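Local coordinates for aminoacyl-tRNA synthetase (Cryptosporidium parvum, PDB 5F9Z), which probably charges tRNA(Pro) with proline in an ATP-dependent reaction, as a class II prolyl-tRNA synthetase, and binds the inhibitor halofuginone together with an ATP analogue, at residues A[361-366]-A[373-378]; A[305-310]-A[348-353]. All blocks are in the same frame, centred on the assembly; numbering follows the deposited sequence.

Contact 1 (A[361-366]-A[373-378]); sequences LRFEVG and RSVRVV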
# COMPACT_ATOMS: atom_id res chain seq x y z
N LEU A 361 -14.50 -14.98 6.84
CA LEU A 361 -15.21 -16.17 7.28
C LEU A 361 -16.68 -16.04 6.94
O LEU A 361 -17.25 -14.95 7.02
CB LEU A 361 -15.04 -16.40 8.79
CG LEU A 361 -13.63 -16.37 9.38
CD1 LEU A 361 -13.69 -16.37 10.89
CD2 LEU A 361 -12.81 -17.54 8.86
N ARG A 362 -17.30 -17.16 6.57
CA ARG A 362 -18.75 -17.22 6.41
C ARG A 362 -19.31 -18.26 7.36
O ARG A 362 -18.72 -19.33 7.55
CB ARG A 362 -19.16 -17.53 4.96
CG ARG A 362 -18.91 -18.96 4.49
CD ARG A 362 -19.89 -19.31 3.39
NE ARG A 362 -19.54 -20.55 2.69
CZ ARG A 362 -18.83 -20.59 1.57
NH1 ARG A 362 -18.38 -19.47 1.02
NH2 ARG A 362 -18.55 -21.75 1.00
N PHE A 363 -20.44 -17.93 7.98
CA PHE A 363 -21.13 -18.82 8.90
C PHE A 363 -22.36 -19.37 8.20
O PHE A 363 -23.25 -18.60 7.81
CB PHE A 363 -21.52 -18.11 10.19
CG PHE A 363 -20.35 -17.76 11.08
CD1 PHE A 363 -19.06 -18.11 10.74
CD2 PHE A 363 -20.57 -17.10 12.28
CE1 PHE A 363 -18.00 -17.79 11.56
CE2 PHE A 363 -19.51 -16.78 13.11
CZ PHE A 363 -18.22 -17.13 12.75
N GLU A 364 -22.42 -20.69 8.05
CA GLU A 364 -23.59 -21.36 7.49
C GLU A 364 -24.44 -21.87 8.65
O GLU A 364 -23.98 -22.70 9.44
CB GLU A 364 -23.17 -22.51 6.57
CG GLU A 364 -22.25 -22.07 5.44
CD GLU A 364 -21.78 -23.23 4.58
OE1 GLU A 364 -22.15 -24.38 4.88
OE2 GLU A 364 -21.04 -22.98 3.61
N VAL A 365 -25.67 -21.37 8.74
CA VAL A 365 -26.56 -21.67 9.86
C VAL A 365 -27.79 -22.36 9.29
O VAL A 365 -28.70 -21.70 8.77
CB VAL A 365 -26.94 -20.41 10.65
CG1 VAL A 365 -27.85 -20.77 11.81
CG2 VAL A 365 -25.69 -19.70 11.15
N GLY A 366 -27.82 -23.68 9.38
CA GLY A 366 -28.96 -24.45 8.94
C GLY A 366 -29.61 -25.20 10.09
O GLY A 366 -29.24 -25.01 11.26
N ARG A 373 -26.51 -25.99 18.47
CA ARG A 373 -26.01 -24.70 18.93
C ARG A 373 -24.56 -24.50 18.50
O ARG A 373 -23.68 -24.19 19.30
CB ARG A 373 -26.18 -24.55 20.45
CG ARG A 373 -27.61 -24.25 20.87
CD ARG A 373 -27.69 -23.82 22.33
NE ARG A 373 -26.80 -22.71 22.64
CZ ARG A 373 -27.05 -21.44 22.34
NH1 ARG A 373 -26.17 -20.49 22.66
NH2 ARG A 373 -28.17 -21.10 21.72
N SER A 374 -24.33 -24.70 17.21
CA SER A 374 -23.02 -24.56 16.59
C SER A 374 -23.19 -23.88 15.25
O SER A 374 -24.31 -23.69 14.77
CB SER A 374 -22.34 -25.93 16.44
OG SER A 374 -21.65 -26.03 15.20
N VAL A 375 -22.08 -23.49 14.64
CA VAL A 375 -22.09 -22.83 13.34
C VAL A 375 -21.04 -23.47 12.44
O VAL A 375 -19.97 -23.87 12.91
CB VAL A 375 -21.85 -21.31 13.46
CG1 VAL A 375 -23.03 -20.63 14.14
CG2 VAL A 375 -20.56 -21.04 14.22
N ARG A 376 -21.36 -23.56 11.15
CA ARG A 376 -20.42 -24.06 10.15
C ARG A 376 -19.59 -22.89 9.63
O ARG A 376 -20.13 -21.96 9.02
CB ARG A 376 -21.17 -24.74 9.01
CG ARG A 376 -20.31 -25.06 7.79
CD ARG A 376 -19.13 -25.95 8.16
NE ARG A 376 -19.55 -27.22 8.74
CZ ARG A 376 -19.83 -28.31 8.04
NH1 ARG A 376 -19.73 -28.29 6.72
NH2 ARG A 376 -20.21 -29.42 8.66
N VAL A 377 -18.29 -22.94 9.86
CA VAL A 377 -17.37 -21.89 9.46
C VAL A 377 -16.60 -22.35 8.23
O VAL A 377 -16.05 -23.46 8.22
CB VAL A 377 -16.40 -21.52 10.60
CG1 VAL A 377 -15.52 -20.35 10.19
CG2 VAL A 377 -17.18 -21.20 11.87
N VAL A 378 -16.56 -21.51 7.20
CA VAL A 378 -15.78 -21.76 6.00
C VAL A 378 -14.79 -20.61 5.85
O VAL A 378 -15.20 -19.44 5.81
CB VAL A 378 -16.66 -21.90 4.75
CG1 VAL A 378 -15.80 -22.23 3.53
CG2 VAL A 378 -17.73 -22.96 4.96
O HOH W 1 -19.88 -26.11 4.43
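Val378 fills the angle between Arg362 and Glu364, which are held to each other by a salt bridge from Arg362 NE to Glu364 OE2 (3.0 Å). That bond lies close to the guanidinium plane and uses the anti lone pair of OE2; Arg362 NH1 forms a second salt bridge, with Glu355. Arg362 starts with CG wedged between its backbone N and carbonyl carbon (chi1 72°) and then runs extended to NE, a course that carries it alongside Val378: CG lies 3.7 Å from Val378 CB, and Val378 CG1 sits over one face of the guanidinium, offset toward its rim. Val378 CG2 touches Glu364 OE2 at 3.6 Å. The other carboxylate oxygen, Glu364 OE1, accepts a hydrogen bond from a water that in turn accepts one from Arg376 NH1, while Arg376 turns its NE to Asp387. Beneath these side chains, strands 361-365 and 374-379 are antiparallel neighbours linked by helix 367-372, in the mixed sheet of the anticodon-binding domain. Four backbone hydrogen bonds link Arg362 with Val378 and Glu364 with Arg376, the shortest from Glu364 N to Arg376 O (2.8 Å). On the opposite face, the non-hydrogen-bonded Phe363–Val377 pair makes apolar contacts. Val377 CG2 meets Phe363 CE1 obliquely at 3.5 Å, Val375 CG2 lies over a face of the same ring, and helices 317-332 and 393-417 cover this side.

Contact 2 (A[305-310]-A[348-353]); sequences IIIPII and GWKYNH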
# COMPACT_ATOMS: atom_id res chain seq x y z
N ILE A 305 -19.50 -13.08 7.61
CA ILE A 305 -20.84 -12.98 7.05
C ILE A 305 -21.63 -14.20 7.52
O ILE A 305 -21.17 -15.34 7.38
CB ILE A 305 -20.82 -12.86 5.52
CG1 ILE A 305 -22.24 -12.70 4.97
CG2 ILE A 305 -20.11 -14.04 4.87
CD1 ILE A 305 -22.88 -11.38 5.33
N ILE A 306 -22.79 -13.95 8.11
CA ILE A 306 -23.64 -15.02 8.64
C ILE A 306 -24.70 -15.31 7.59
O ILE A 306 -25.57 -14.48 7.31
CB ILE A 306 -24.27 -14.62 9.98
CG1 ILE A 306 -23.18 -14.29 11.01
CG2 ILE A 306 -25.16 -15.75 10.50
CD1 ILE A 306 -23.72 -13.91 12.37
N ILE A 307 -24.63 -16.50 7.00
CA ILE A 307 -25.54 -16.89 5.93
C ILE A 307 -26.43 -18.02 6.41
O ILE A 307 -26.01 -19.19 6.40
CB ILE A 307 -24.76 -17.29 4.66
CG1 ILE A 307 -23.82 -16.16 4.24
CG2 ILE A 307 -25.72 -17.63 3.54
CD1 ILE A 307 -22.96 -16.49 3.04
N PRO A 308 -27.66 -17.74 6.84
CA PRO A 308 -28.57 -18.82 7.22
C PRO A 308 -29.04 -19.59 6.00
O PRO A 308 -29.33 -19.01 4.95
CB PRO A 308 -29.73 -18.09 7.90
CG PRO A 308 -29.70 -16.72 7.31
CD PRO A 308 -28.25 -16.41 7.07
N ILE A 309 -29.10 -20.91 6.14
CA ILE A 309 -29.54 -21.78 5.05
C ILE A 309 -31.04 -21.59 4.84
O ILE A 309 -31.86 -22.22 5.51
CB ILE A 309 -29.20 -23.25 5.32
CG1 ILE A 309 -27.72 -23.40 5.66
CG2 ILE A 309 -29.57 -24.11 4.13
CD1 ILE A 309 -26.81 -22.84 4.60
N ILE A 310 -31.40 -20.70 3.91
CA ILE A 310 -32.80 -20.40 3.63
C ILE A 310 -32.92 -20.09 2.14
O ILE A 310 -31.94 -19.76 1.47
CB ILE A 310 -33.32 -19.21 4.48
CG1 ILE A 310 -34.84 -19.30 4.66
CG2 ILE A 310 -32.92 -17.88 3.85
CD1 ILE A 310 -35.29 -20.49 5.47
N GLY A 348 -25.77 -20.72 -2.25
CA GLY A 348 -24.61 -20.74 -3.13
C GLY A 348 -24.33 -19.39 -3.76
O GLY A 348 -23.17 -19.01 -3.96
N TRP A 349 -25.39 -18.64 -4.09
CA TRP A 349 -25.20 -17.29 -4.60
C TRP A 349 -24.52 -16.40 -3.57
O TRP A 349 -23.61 -15.64 -3.90
CB TRP A 349 -26.55 -16.69 -5.01
CG TRP A 349 -26.45 -15.34 -5.68
CD1 TRP A 349 -26.49 -15.09 -7.02
CD2 TRP A 349 -26.30 -14.07 -5.03
NE1 TRP A 349 -26.37 -13.74 -7.25
CE2 TRP A 349 -26.25 -13.09 -6.05
CE3 TRP A 349 -26.20 -13.66 -3.70
CZ2 TRP A 349 -26.11 -11.73 -5.77
CZ3 TRP A 349 -26.06 -12.31 -3.43
CH2 TRP A 349 -26.01 -11.36 -4.46
N LYS A 350 -24.97 -16.47 -2.31
CA LYS A 350 -24.37 -15.65 -1.27
C LYS A 350 -22.93 -16.08 -0.99
O LYS A 350 -22.07 -15.24 -0.70
CB LYS A 350 -25.19 -15.74 0.01
CG LYS A 350 -26.65 -15.38 -0.15
CD LYS A 350 -27.35 -15.43 1.19
CE LYS A 350 -28.86 -15.38 1.02
NZ LYS A 350 -29.56 -15.47 2.33
N TYR A 351 -22.65 -17.38 -1.08
CA TYR A 351 -21.29 -17.86 -0.85
C TYR A 351 -20.31 -17.20 -1.81
O TYR A 351 -19.32 -16.61 -1.39
CB TYR A 351 -21.24 -19.39 -0.99
CG TYR A 351 -22.04 -20.15 0.04
CD1 TYR A 351 -22.54 -19.51 1.17
CD2 TYR A 351 -22.30 -21.50 -0.12
CE1 TYR A 351 -23.28 -20.20 2.11
CE2 TYR A 351 -23.03 -22.20 0.82
CZ TYR A 351 -23.52 -21.55 1.93
OH TYR A 351 -24.25 -22.24 2.87
N ASN A 352 -20.60 -17.29 -3.11
CA ASN A 352 -19.73 -16.66 -4.10
C ASN A 352 -19.73 -15.14 -3.96
O ASN A 352 -18.70 -14.49 -4.15
CB ASN A 352 -20.15 -17.07 -5.51
CG ASN A 352 -19.47 -16.25 -6.58
OD1 ASN A 352 -18.31 -16.50 -6.93
ND2 ASN A 352 -20.18 -15.27 -7.12
N HIS A 353 -20.89 -14.56 -3.63
CA HIS A 353 -20.99 -13.10 -3.54
C HIS A 353 -20.03 -12.54 -2.49
O HIS A 353 -19.28 -11.59 -2.76
CB HIS A 353 -22.42 -12.69 -3.21
CG HIS A 353 -22.60 -11.22 -3.02
ND1 HIS A 353 -22.77 -10.34 -4.08
CD2 HIS A 353 -22.63 -10.46 -1.90
CE1 HIS A 353 -22.90 -9.12 -3.61
NE2 HIS A 353 -22.82 -9.16 -2.29
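Ile307 reaches from strand 304-308 into the angle between Lys350 and Tyr351 on helix 347-356. Its CB already lies 4.1 Å from Tyr351 CE1. There the side chain divides. The CG2 branch packs against the aliphatic stem of the lysine, 3.6 Å from Lys350 CD, and also touches Tyr351 CE1. The other branch, with CG1 anti to the carbonyl carbon (chi1 -55°) and extended beyond it, delivers CD1 to the edge of the tyrosine ring, near its plane and 3.6 Å from Tyr351 CD1; the same methyl meets Lys350 CB at 3.8 Å. Lys350 runs extended in the opposite direction past Ile307, carrying NZ beyond the isoleucine to the backbone carbonyl of Asp340. Farther along, Ile309 CD1 approaches Tyr351 OH, again from the ring edge. The two short segments run nearly antiparallel, with a closest axis approach of 9.6 Å. The helix covers the sheet face that carries Arg362, which forms a cation-pi contact with Tyr351. Cohesion between the two segments is therefore mainly van der Waals: the lysine lends its methylenes to the apolar packing, while its ammonium group is hydrogen-bonded to the carbonyl of Asp340, just after strand 337-339.

How the contacts relate
Of the segments in these contacts, strand 304-308 comes first; the chain then passes through helix 317-332 and strand 337-339 before helix 347-356 returns to pack on that strand, so contact 2 closes a loop of 37 residues. Only afterwards does contact 1 begin, closing a much shorter loop through helix 367-372. The two loops therefore follow in series, neither nested nor crossed. Strand 361-365 joins them: it lies between strands 304-308 and 374-379, and its Phe363 probably hydrogen-bonds through backbone N and O to Ile305 and Ile307. Tyr351 of contact 2 also packs against Arg362 and Glu364, so helix 347-356 spans strands 304-308 and 361-365 of the anticodon-binding domain's sheet.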